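Local coordinates for protein prophenoloxidase b (Marsupenaeus japonicus, PDB 3WKY) that is a type 3 copper protein of the hemocyanin family, a proenzyme that probably hydroxylates monophenols and oxidises o-diphenols once activated, at residues 251-261 against 273-281; 419-430 against 652-660. All blocks are in the same frame, centred on the assembly; numbering follows the deposited sequence.

Contact 1 (251-261 against 273-281); sequences WRIPVQDGYFP and SRQDSTFFQ. With EDO (1,2-ethanediol), chain M; EDO (1,2-ethanediol), chain K.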
loop_
_atom_site.group_PDB
_atom_site.type_symbol
_atom_site.label_atom_id
_atom_site.label_comp_id
_atom_site.label_asym_id
_atom_site.label_seq_id
_atom_site.Cartn_x
_atom_site.Cartn_y
_atom_site.Cartn_z
ATOM N N TRP A 251 -15.255 -3.445 -4.857
ATOM C CA TRP A 251 -14.735 -3.555 -6.213
ATOM C C TRP A 251 -13.339 -2.947 -6.354
ATOM O O TRP A 251 -12.791 -2.869 -7.458
ATOM C CB TRP A 251 -15.735 -2.952 -7.204
ATOM C CG TRP A 251 -17.051 -3.688 -7.172
ATOM C CD1 TRP A 251 -17.256 -4.981 -6.768
ATOM C CD2 TRP A 251 -18.346 -3.169 -7.529
ATOM N NE1 TRP A 251 -18.594 -5.294 -6.857
ATOM C CE2 TRP A 251 -19.282 -4.201 -7.324
ATOM C CE3 TRP A 251 -18.799 -1.932 -8.007
ATOM C CZ2 TRP A 251 -20.651 -4.040 -7.590
ATOM C CZ3 TRP A 251 -20.160 -1.768 -8.264
ATOM C CH2 TRP A 251 -21.069 -2.816 -8.049
ATOM N N ARG A 252 -12.755 -2.554 -5.227
ATOM C CA ARG A 252 -11.390 -2.051 -5.302
ATOM C C ARG A 252 -10.382 -3.165 -4.981
ATOM O O ARG A 252 -9.179 -2.980 -5.140
ATOM C CB ARG A 252 -11.213 -0.803 -4.425
ATOM C CG ARG A 252 -11.715 0.504 -5.087
ATOM C CD ARG A 252 -13.208 0.477 -5.466
ATOM N NE ARG A 252 -13.591 1.546 -6.391
ATOM C CZ ARG A 252 -13.787 2.815 -6.034
ATOM N NH1 ARG A 252 -13.623 3.172 -4.766
ATOM N NH2 ARG A 252 -14.141 3.734 -6.938
ATOM N N ILE A 253 -10.892 -4.325 -4.581
ATOM C CA ILE A 253 -10.100 -5.520 -4.274
ATOM C C ILE A 253 -10.024 -6.354 -5.556
ATOM O O ILE A 253 -11.052 -6.593 -6.184
ATOM C CB ILE A 253 -10.807 -6.376 -3.166
ATOM C CG1 ILE A 253 -10.996 -5.575 -1.876
ATOM C CG2 ILE A 253 -10.041 -7.659 -2.875
ATOM C CD1 ILE A 253 -11.645 -6.376 -0.737
ATOM N N PRO A 254 -8.816 -6.798 -5.958
ATOM C CA PRO A 254 -8.745 -7.644 -7.166
ATOM C C PRO A 254 -9.511 -8.954 -6.986
ATOM O O PRO A 254 -9.630 -9.457 -5.868
ATOM C CB PRO A 254 -7.244 -7.929 -7.326
ATOM C CG PRO A 254 -6.649 -7.674 -5.964
ATOM C CD PRO A 254 -7.498 -6.607 -5.322
ATOM N N VAL A 255 -10.040 -9.488 -8.084
ATOM C CA VAL A 255 -10.743 -10.770 -8.049
ATOM C C VAL A 255 -9.697 -11.845 -7.843
ATOM O O VAL A 255 -8.865 -12.082 -8.715
ATOM C CB VAL A 255 -11.506 -11.019 -9.369
ATOM C CG1 VAL A 255 -12.125 -12.428 -9.384
ATOM C CG2 VAL A 255 -12.585 -9.935 -9.568
ATOM N N GLN A 256 -9.720 -12.480 -6.677
ATOM C CA GLN A 256 -8.658 -13.421 -6.314
ATOM C C GLN A 256 -8.547 -14.601 -7.293
ATOM O O GLN A 256 -7.460 -14.925 -7.777
ATOM C CB GLN A 256 -8.884 -13.933 -4.885
ATOM C CG GLN A 256 -7.976 -15.079 -4.466
ATOM C CD GLN A 256 -8.258 -15.541 -3.036
ATOM O OE1 GLN A 256 -8.637 -14.744 -2.178
ATOM N NE2 GLN A 256 -8.083 -16.829 -2.784
ATOM N N ASP A 257 -9.672 -15.238 -7.604
ATOM C CA ASP A 257 -9.627 -16.443 -8.430
ATOM C C ASP A 257 -9.926 -16.163 -9.892
ATOM O O ASP A 257 -11.040 -15.748 -10.242
ATOM C CB ASP A 257 -10.604 -17.490 -7.896
ATOM C CG ASP A 257 -10.305 -17.865 -6.470
ATOM O OD1 ASP A 257 -9.122 -18.150 -6.174
ATOM O OD2 ASP A 257 -11.238 -17.842 -5.644
ATOM N N GLY A 258 -8.924 -16.396 -10.739
ATOM C CA GLY A 258 -9.106 -16.246 -12.166
ATOM C C GLY A 258 -9.799 -17.483 -12.721
ATOM O O GLY A 258 -10.248 -18.357 -11.963
ATOM N N TYR A 259 -9.890 -17.558 -14.043
ATOM C CA TYR A 259 -10.520 -18.703 -14.691
ATOM C C TYR A 259 -10.025 -18.787 -16.129
ATOM O O TYR A 259 -10.012 -17.796 -16.853
ATOM C CB TYR A 259 -12.054 -18.598 -14.624
ATOM C CG TYR A 259 -12.743 -19.767 -15.306
ATOM C CD1 TYR A 259 -12.538 -21.071 -14.863
ATOM C CD2 TYR A 259 -13.567 -19.566 -16.419
ATOM C CE1 TYR A 259 -13.136 -22.152 -15.499
ATOM C CE2 TYR A 259 -14.182 -20.645 -17.052
ATOM C CZ TYR A 259 -13.951 -21.930 -16.596
ATOM O OH TYR A 259 -14.543 -23.009 -17.229
ATOM N N PHE A 260 -9.574 -19.974 -16.511
ATOM C CA PHE A 260 -9.125 -20.237 -17.865
ATOM C C PHE A 260 -10.088 -21.275 -18.462
ATOM O O PHE A 260 -10.019 -22.458 -18.134
ATOM C CB PHE A 260 -7.691 -20.769 -17.834
ATOM C CG PHE A 260 -6.659 -19.729 -17.418
ATOM C CD1 PHE A 260 -6.597 -19.258 -16.104
ATOM C CD2 PHE A 260 -5.755 -19.231 -18.347
ATOM C CE1 PHE A 260 -5.642 -18.291 -15.737
ATOM C CE2 PHE A 260 -4.805 -18.271 -17.993
ATOM C CZ PHE A 260 -4.743 -17.802 -16.697
ATOM N N PRO A 261 -11.001 -20.825 -19.325
ATOM C CA PRO A 261 -12.109 -21.690 -19.771
ATOM C C PRO A 261 -11.707 -22.872 -20.667
ATOM O O PRO A 261 -12.423 -23.885 -20.699
ATOM C CB PRO A 261 -13.024 -20.719 -20.542
ATOM C CG PRO A 261 -12.111 -19.596 -20.977
ATOM C CD PRO A 261 -11.130 -19.443 -19.825
ATOM N N SER A 273 -9.131 -15.548 -21.162
ATOM C CA SER A 273 -9.071 -16.054 -19.797
ATOM C C SER A 273 -8.908 -14.869 -18.847
ATOM O O SER A 273 -8.790 -13.720 -19.280
ATOM C CB SER A 273 -7.878 -16.993 -19.647
ATOM O OG SER A 273 -7.980 -18.110 -20.520
ATOM N N ARG A 274 -8.881 -15.151 -17.553
ATOM C CA ARG A 274 -8.651 -14.106 -16.571
ATOM C C ARG A 274 -7.680 -14.648 -15.543
ATOM O O ARG A 274 -7.964 -15.647 -14.896
ATOM C CB ARG A 274 -9.953 -13.700 -15.867
ATOM C CG ARG A 274 -9.756 -12.515 -14.891
ATOM C CD ARG A 274 -11.031 -12.191 -14.101
ATOM N NE ARG A 274 -11.409 -13.312 -13.230
ATOM C CZ ARG A 274 -12.372 -14.199 -13.487
ATOM N NH1 ARG A 274 -13.104 -14.111 -14.593
ATOM N NH2 ARG A 274 -12.603 -15.184 -12.623
ATOM N N GLN A 275 -6.525 -13.998 -15.413
ATOM C CA GLN A 275 -5.523 -14.421 -14.438
ATOM C C GLN A 275 -6.028 -14.228 -13.020
ATOM O O GLN A 275 -6.876 -13.361 -12.763
ATOM C CB GLN A 275 -4.231 -13.611 -14.629
ATOM C CG GLN A 275 -3.548 -13.923 -15.960
ATOM C CD GLN A 275 -2.471 -12.925 -16.330
ATOM O OE1 GLN A 275 -2.098 -12.830 -17.498
ATOM N NE2 GLN A 275 -1.968 -12.174 -15.343
ATOM N N ASP A 276 -5.490 -15.012 -12.090
ATOM C CA ASP A 276 -5.717 -14.732 -10.671
ATOM C C ASP A 276 -5.354 -13.274 -10.354
ATOM O O ASP A 276 -4.444 -12.692 -10.974
ATOM C CB ASP A 276 -4.863 -15.643 -9.782
ATOM C CG ASP A 276 -5.318 -17.099 -9.783
ATOM O OD1 ASP A 276 -6.495 -17.415 -10.071
ATOM O OD2 ASP A 276 -4.477 -17.954 -9.446
ATOM N N SER A 277 -6.063 -12.695 -9.385
ATOM C CA SER A 277 -5.780 -11.338 -8.902
ATOM C C SER A 277 -5.887 -10.278 -9.990
ATOM O O SER A 277 -4.978 -9.467 -10.155
ATOM C CB SER A 277 -4.393 -11.266 -8.242
ATOM O OG SER A 277 -4.288 -12.264 -7.238
ATOM N N THR A 278 -7.004 -10.283 -10.712
ATOM C CA THR A 278 -7.270 -9.281 -11.739
ATOM C C THR A 278 -8.261 -8.250 -11.195
ATOM O O THR A 278 -9.283 -8.615 -10.596
ATOM C CB THR A 278 -7.834 -9.966 -13.007
ATOM O OG1 THR A 278 -6.814 -10.809 -13.570
ATOM C CG2 THR A 278 -8.266 -8.932 -14.052
ATOM N N PHE A 279 -7.970 -6.968 -11.399
ATOM C CA PHE A 279 -8.872 -5.908 -10.946
ATOM C C PHE A 279 -10.096 -5.752 -11.846
ATOM O O PHE A 279 -10.029 -5.934 -13.067
ATOM C CB PHE A 279 -8.149 -4.554 -10.848
ATOM C CG PHE A 279 -7.178 -4.460 -9.695
ATOM C CD1 PHE A 279 -7.605 -4.009 -8.448
ATOM C CD2 PHE A 279 -5.838 -4.803 -9.864
ATOM C CE1 PHE A 279 -6.713 -3.907 -7.384
ATOM C CE2 PHE A 279 -4.946 -4.717 -8.803
ATOM C CZ PHE A 279 -5.382 -4.270 -7.561
ATOM N N PHE A 280 -11.212 -5.410 -11.203
ATOM C CA PHE A 280 -12.455 -4.981 -11.837
ATOM C C PHE A 280 -12.209 -3.521 -12.235
ATOM O O PHE A 280 -12.077 -2.643 -11.370
ATOM C CB PHE A 280 -13.537 -5.109 -10.754
ATOM C CG PHE A 280 -14.968 -4.843 -11.201
ATOM C CD1 PHE A 280 -15.736 -5.845 -11.793
ATOM C CD2 PHE A 280 -15.582 -3.623 -10.906
ATOM C CE1 PHE A 280 -17.086 -5.611 -12.132
ATOM C CE2 PHE A 280 -16.914 -3.377 -11.238
ATOM C CZ PHE A 280 -17.676 -4.380 -11.849
ATOM N N GLN A 281 -12.116 -3.256 -13.540
ATOM C CA GLN A 281 -11.645 -1.946 -14.011
ATOM C C GLN A 281 -12.598 -1.276 -14.984
ATOM O O GLN A 281 -13.376 -1.953 -15.657
ATOM C CB GLN A 281 -10.294 -2.094 -14.705
ATOM C CG GLN A 281 -9.193 -2.628 -13.822
ATOM C CD GLN A 281 -8.131 -3.341 -14.630
ATOM O OE1 GLN A 281 -7.291 -2.690 -15.258
ATOM N NE2 GLN A 281 -8.185 -4.686 -14.656
HETATM C C1 EDO M . -4.296 -6.811 -12.827
HETATM O O1 EDO M . -5.626 -6.323 -13.045
HETATM C C2 EDO M . -4.013 -8.011 -13.731
HETATM O O2 EDO M . -4.037 -7.649 -15.122
HETATM C C1 EDO K . -1.269 -10.156 -11.122
HETATM O O1 EDO K . 0.010 -10.807 -11.146
HETATM C C2 EDO K . -2.045 -10.487 -12.394
HETATM O O2 EDO K . -2.384 -11.886 -12.439
HETATM O O HOH W 1 -11.165 -4.955 -8.365
HETATM O O HOH W 2 -11.686 -1.305 -9.067
HETATM O O HOH W 3 -9.244 -12.922 -11.328
HETATM O O HOH W 4 -7.506 -19.160 -8.356
#
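Arg274 reaches across to Asp257: its NH2 donates to Asp257 O at 2.9 Å, almost straight at 169° and on a carbonyl lone pair. The oxygen lies in the guanidinium plane, and Tyr259 N sits over one face of the group. CG is anti to the backbone N (chi1 -176°), and a bend at chi3 turns the guanidinium back to the other segment. Asp276 grips the next residue with OD1, whose anti lone pair takes Gly258 N at 2.7 Å. Two antiparallel bridges flank this centre. Tyr259 and Arg274 pair through both backbone bonds. Val255 N donates to Thr278 O at 2.8 Å, and a G1 beta bulge sets Ser277 and Thr278 together opposite Val255. Beyond the bulge, Pro254 lies flat on Phe279, its CB 3.9 Å from the ring centroid and nearly on the ring normal. Phe280 CD2 meets Trp251 CB at 3.8 Å, their rings oblique. At the other end Ser273 CB covers a face of the Phe260 ring, 3.3 Å from CD2. Water 3 gives its protons to Val255 O and Gln275 O and accepts from Arg274 NE. Further out, Asp390 forms a salt bridge with Arg274 NH1, and Lys373 of a second subunit forms one with Asp276 OD2. All three guanidinium nitrogens of Arg274 thus have a partner, and its charge is probably balanced by Asp390, while Asp276 ties the loop to the subunit interface.

Contact 2 (419-430 against 652-660); sequences LSGNITVLNVTV and HPNMMLQEV. With NAG (2-acetamido-2-deoxy-beta-D-glucopyranose), chain E; NAG (2-acetamido-2-deoxy-beta-D-glucopyranose), chain I.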
loop_
_atom_site.group_PDB
_atom_site.type_symbol
_atom_site.label_atom_id
_atom_site.label_comp_id
_atom_site.label_asym_id
_atom_site.label_seq_id
_atom_site.Cartn_x
_atom_site.Cartn_y
_atom_site.Cartn_z
ATOM N N LEU A 419 -49.886 -16.585 7.122
ATOM C CA LEU A 419 -49.239 -17.897 7.216
ATOM C C LEU A 419 -50.226 -19.008 7.597
ATOM O O LEU A 419 -49.883 -20.183 7.552
ATOM C CB LEU A 419 -48.117 -17.890 8.254
ATOM C CG LEU A 419 -46.924 -16.984 7.935
ATOM C CD1 LEU A 419 -45.957 -16.989 9.113
ATOM C CD2 LEU A 419 -46.236 -17.472 6.669
ATOM N N SER A 420 -51.428 -18.612 7.983
ATOM C CA SER A 420 -52.411 -19.582 8.468
ATOM C C SER A 420 -52.994 -20.411 7.322
ATOM O O SER A 420 -52.989 -20.000 6.165
ATOM C CB SER A 420 -53.529 -18.879 9.237
ATOM O OG SER A 420 -54.273 -18.035 8.379
ATOM N N GLY A 421 -53.479 -21.606 7.655
ATOM C CA GLY A 421 -54.041 -22.493 6.647
ATOM C C GLY A 421 -55.031 -23.472 7.261
ATOM O O GLY A 421 -54.938 -23.778 8.449
ATOM N N ASN A 422 -55.960 -23.974 6.451
ATOM C CA ASN A 422 -56.976 -24.907 6.947
ATOM C C ASN A 422 -56.461 -26.344 7.055
ATOM O O ASN A 422 -57.023 -27.160 7.790
ATOM C CB ASN A 422 -58.217 -24.867 6.044
ATOM C CG ASN A 422 -59.044 -23.607 6.235
ATOM O OD1 ASN A 422 -59.572 -23.359 7.316
ATOM N ND2 ASN A 422 -59.170 -22.812 5.182
ATOM N N ILE A 423 -55.399 -26.666 6.319
ATOM C CA ILE A 423 -54.891 -28.037 6.271
ATOM C C ILE A 423 -53.741 -28.231 7.256
ATOM O O ILE A 423 -52.869 -27.373 7.360
ATOM C CB ILE A 423 -54.438 -28.409 4.847
ATOM C CG1 ILE A 423 -55.615 -28.305 3.878
ATOM C CG2 ILE A 423 -53.860 -29.804 4.812
ATOM C CD1 ILE A 423 -56.790 -29.167 4.271
ATOM N N THR A 424 -53.755 -29.348 7.982
ATOM C CA THR A 424 -52.704 -29.705 8.931
ATOM C C THR A 424 -51.731 -30.670 8.263
ATOM O O THR A 424 -52.150 -31.614 7.599
ATOM C CB THR A 424 -53.303 -30.403 10.190
ATOM O OG1 THR A 424 -54.031 -29.448 10.972
ATOM C CG2 THR A 424 -52.203 -31.001 11.050
ATOM N N VAL A 425 -50.429 -30.438 8.409
ATOM C CA VAL A 425 -49.464 -31.407 7.906
ATOM C C VAL A 425 -49.078 -32.372 9.029
ATOM O O VAL A 425 -48.609 -31.943 10.090
ATOM C CB VAL A 425 -48.204 -30.715 7.332
ATOM C CG1 VAL A 425 -47.195 -31.754 6.863
ATOM C CG2 VAL A 425 -48.594 -29.800 6.185
ATOM N N LEU A 426 -49.270 -33.671 8.797
ATOM C CA LEU A 426 -49.099 -34.661 9.856
ATOM C C LEU A 426 -47.798 -35.438 9.757
ATOM O O LEU A 426 -47.234 -35.846 10.772
ATOM C CB LEU A 426 -50.270 -35.654 9.857
ATOM C CG LEU A 426 -51.634 -35.072 10.219
ATOM C CD1 LEU A 426 -52.729 -36.132 10.074
ATOM C CD2 LEU A 426 -51.600 -34.531 11.630
ATOM N N ASN A 427 -47.333 -35.671 8.536
ATOM C CA ASN A 427 -46.156 -36.506 8.346
ATOM C C ASN A 427 -45.499 -36.270 6.997
ATOM O O ASN A 427 -46.128 -35.771 6.057
ATOM C CB ASN A 427 -46.529 -37.982 8.459
ATOM C CG ASN A 427 -45.414 -38.820 9.048
ATOM O OD1 ASN A 427 -44.283 -38.350 9.204
ATOM N ND2 ASN A 427 -45.727 -40.074 9.372
ATOM N N VAL A 428 -44.228 -36.638 6.907
ATOM C CA VAL A 428 -43.470 -36.489 5.678
ATOM C C VAL A 428 -42.515 -37.662 5.622
ATOM O O VAL A 428 -41.882 -37.994 6.627
ATOM C CB VAL A 428 -42.619 -35.193 5.670
ATOM C CG1 VAL A 428 -41.892 -35.061 4.348
ATOM C CG2 VAL A 428 -43.468 -33.952 5.924
ATOM N N THR A 429 -42.434 -38.325 4.474
ATOM C CA THR A 429 -41.446 -39.378 4.274
ATOM C C THR A 429 -40.886 -39.292 2.860
ATOM O O THR A 429 -41.609 -38.958 1.924
ATOM C CB THR A 429 -42.032 -40.787 4.521
ATOM O OG1 THR A 429 -41.014 -41.772 4.311
ATOM C CG2 THR A 429 -43.182 -41.063 3.579
ATOM N N VAL A 430 -39.601 -39.594 2.722
ATOM C CA VAL A 430 -38.931 -39.543 1.439
ATOM C C VAL A 430 -38.334 -40.919 1.174
ATOM O O VAL A 430 -37.748 -41.531 2.076
ATOM C CB VAL A 430 -37.828 -38.453 1.450
ATOM C CG1 VAL A 430 -36.970 -38.530 0.202
ATOM C CG2 VAL A 430 -38.462 -37.074 1.576
ATOM N N HIS A 652 -46.959 -23.224 13.413
ATOM C CA HIS A 652 -47.955 -23.380 12.347
ATOM C C HIS A 652 -48.277 -24.837 12.023
ATOM O O HIS A 652 -47.421 -25.577 11.545
ATOM C CB HIS A 652 -47.481 -22.635 11.090
ATOM C CG HIS A 652 -47.167 -21.194 11.341
ATOM N ND1 HIS A 652 -45.881 -20.734 11.546
ATOM C CD2 HIS A 652 -47.975 -20.114 11.469
ATOM C CE1 HIS A 652 -45.913 -19.434 11.769
ATOM N NE2 HIS A 652 -47.172 -19.033 11.732
ATOM N N PRO A 653 -49.525 -25.262 12.297
ATOM C CA PRO A 653 -49.909 -26.654 12.044
ATOM C C PRO A 653 -49.843 -27.029 10.565
ATOM O O PRO A 653 -49.735 -28.224 10.263
ATOM C CB PRO A 653 -51.366 -26.719 12.538
ATOM C CG PRO A 653 -51.507 -25.566 13.478
ATOM C CD PRO A 653 -50.612 -24.491 12.931
ATOM N N ASN A 654 -49.906 -26.038 9.671
ATOM C CA ASN A 654 -49.788 -26.299 8.233
ATOM C C ASN A 654 -48.339 -26.336 7.742
ATOM O O ASN A 654 -48.090 -26.363 6.532
ATOM C CB ASN A 654 -50.597 -25.298 7.403
ATOM C CG ASN A 654 -50.202 -23.855 7.668
ATOM O OD1 ASN A 654 -49.814 -23.493 8.786
ATOM N ND2 ASN A 654 -50.313 -23.016 6.640
ATOM N N MET A 655 -47.393 -26.345 8.676
ATOM C CA MET A 655 -45.990 -26.509 8.315
ATOM C C MET A 655 -45.376 -27.665 9.072
ATOM O O MET A 655 -45.683 -27.884 10.254
ATOM C CB MET A 655 -45.187 -25.245 8.629
ATOM C CG MET A 655 -45.687 -23.958 8.018
ATOM S SD MET A 655 -44.551 -22.647 8.588
ATOM C CE MET A 655 -45.420 -21.181 8.041
ATOM N N MET A 656 -44.497 -28.402 8.402
ATOM C CA MET A 656 -43.734 -29.460 9.063
ATOM C C MET A 656 -42.286 -29.450 8.589
ATOM O O MET A 656 -42.012 -29.226 7.410
ATOM C CB MET A 656 -44.365 -30.838 8.822
ATOM C CG MET A 656 -43.571 -32.008 9.407
ATOM S SD MET A 656 -44.613 -33.473 9.713
ATOM C CE MET A 656 -45.592 -32.907 11.110
ATOM N N LEU A 657 -41.362 -29.687 9.514
ATOM C CA LEU A 657 -39.942 -29.725 9.168
ATOM C C LEU A 657 -39.415 -31.152 9.188
ATOM O O LEU A 657 -39.266 -31.764 10.247
ATOM C CB LEU A 657 -39.130 -28.858 10.129
ATOM C CG LEU A 657 -37.639 -28.753 9.808
ATOM C CD1 LEU A 657 -37.446 -27.954 8.513
ATOM C CD2 LEU A 657 -36.865 -28.129 10.977
ATOM N N GLN A 658 -39.148 -31.682 8.003
ATOM C CA GLN A 658 -38.604 -33.022 7.853
ATOM C C GLN A 658 -37.084 -32.897 7.646
ATOM O O GLN A 658 -36.555 -31.786 7.518
ATOM C CB GLN A 658 -39.361 -33.743 6.708
ATOM C CG GLN A 658 -38.627 -34.795 5.872
ATOM C CD GLN A 658 -38.713 -36.209 6.405
ATOM O OE1 GLN A 658 -39.018 -36.440 7.578
ATOM N NE2 GLN A 658 -38.431 -37.177 5.531
ATOM N N GLU A 659 -36.394 -34.028 7.628
ATOM C CA GLU A 659 -34.954 -34.046 7.484
ATOM C C GLU A 659 -34.574 -35.210 6.576
ATOM O O GLU A 659 -35.130 -36.305 6.703
ATOM C CB GLU A 659 -34.348 -34.232 8.872
ATOM C CG GLU A 659 -32.962 -33.709 9.041
ATOM C CD GLU A 659 -32.525 -33.686 10.504
ATOM O OE1 GLU A 659 -31.924 -34.681 10.960
ATOM O OE2 GLU A 659 -32.782 -32.672 11.196
ATOM N N VAL A 660 -33.659 -34.981 5.637
ATOM C CA VAL A 660 -33.138 -36.072 4.816
ATOM C C VAL A 660 -31.618 -36.085 4.867
ATOM O O VAL A 660 -30.993 -35.075 5.216
ATOM C CB VAL A 660 -33.611 -35.996 3.341
ATOM C CG1 VAL A 660 -35.134 -35.952 3.274
ATOM C CG2 VAL A 660 -32.998 -34.798 2.621
HETATM C C1 NAG E . -60.139 -21.778 5.458
HETATM C C2 NAG E . -59.505 -20.384 5.620
HETATM C C3 NAG E . -60.331 -19.195 5.113
HETATM C C4 NAG E . -61.417 -19.552 4.105
HETATM C C5 NAG E . -62.125 -20.808 4.564
HETATM C C6 NAG E . -63.310 -21.128 3.659
HETATM C C7 NAG E . -58.070 -20.405 7.621
HETATM C C8 NAG E . -58.131 -21.106 8.947
HETATM N N2 NAG E . -59.238 -20.144 7.032
HETATM O O3 NAG E . -59.459 -18.261 4.516
HETATM O O4 NAG E . -62.349 -18.499 4.000
HETATM O O5 NAG E . -61.182 -21.847 4.503
HETATM O O6 NAG E . -62.869 -21.195 2.319
HETATM O O7 NAG E . -56.977 -20.099 7.145
HETATM C C1 NAG I . -44.553 -40.784 9.817
HETATM C C2 NAG I . -45.017 -41.352 11.154
HETATM C C3 NAG I . -43.897 -42.158 11.802
HETATM C C4 NAG I . -43.243 -43.124 10.817
HETATM C C5 NAG I . -43.033 -42.532 9.424
HETATM C C6 NAG I . -42.630 -43.648 8.461
HETATM C C7 NAG I . -46.760 -40.046 12.213
HETATM C C8 NAG I . -47.131 -38.963 13.185
HETATM N N2 NAG I . -45.464 -40.285 12.036
HETATM O O3 NAG I . -44.431 -42.897 12.879
HETATM O O4 NAG I . -41.982 -43.513 11.316
HETATM O O5 NAG I . -44.189 -41.855 8.966
HETATM O O6 NAG I . -43.637 -43.912 7.507
HETATM O O7 NAG I . -47.633 -40.670 11.609
HETATM O O HOH W 5 -52.548 -22.708 10.362
#
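Two strands of the C-terminal hemocyanin Ig-like domain face each other here, one from each of two sheets. Strand 424-430 is an outer strand of the three-stranded sheet and strand 655-660 belongs to the mixed sheet. Their axes run nearly parallel, 19° apart and 6.5 Å at closest approach, and side chains fill the gap. Val425 CG1 packs on Met656 CB at 3.6 Å. The Met656 chain then bends at chi3 (-71°), which brings CE to 3.3 Å from Val425 O, while SD lies by the backbone of Asn427. Val428 CG1 rests on Gln658 CG at 3.6 Å, and Val430 CG2 touches Val660 CG1. At the entry to the strands, a type I turn from His652 to Met655 offers Pro653 O to Val425 N. Leu419 CD1 meets the His652 ring obliquely. Asn427, where the strand bulges against Thr490, carries an N-linked sugar, as does Asn422 in the preceding loop. Asn654 ties the turn to the loop before strand 424-430. Its ND2 donates to Ala596 O on strand 588-598 and to Leu419 O, the latter at 3.0 Å and 162° with that oxygen in the amide plane.

Contacts 1 and 2 lie in different parts of the chain. Contact 1 belongs to the copper-containing region and contact 2 to the Ig-like region that follows it. Their centres are 45 Å apart, and their nearest atoms about 28 Å, so they do not touch. Contact 1 is the one near the copper-oxygen cluster: the Phe280 side chain is about 11 Å away, and it stacks on Phe363, in the same helix, 356-365, as the cluster-pocket residues His357 and His361. Contact 1 also meets a second subunit, whereas no other chain of the assembly touches 419-430 or 652-660. Contact 2 carries two glycans instead.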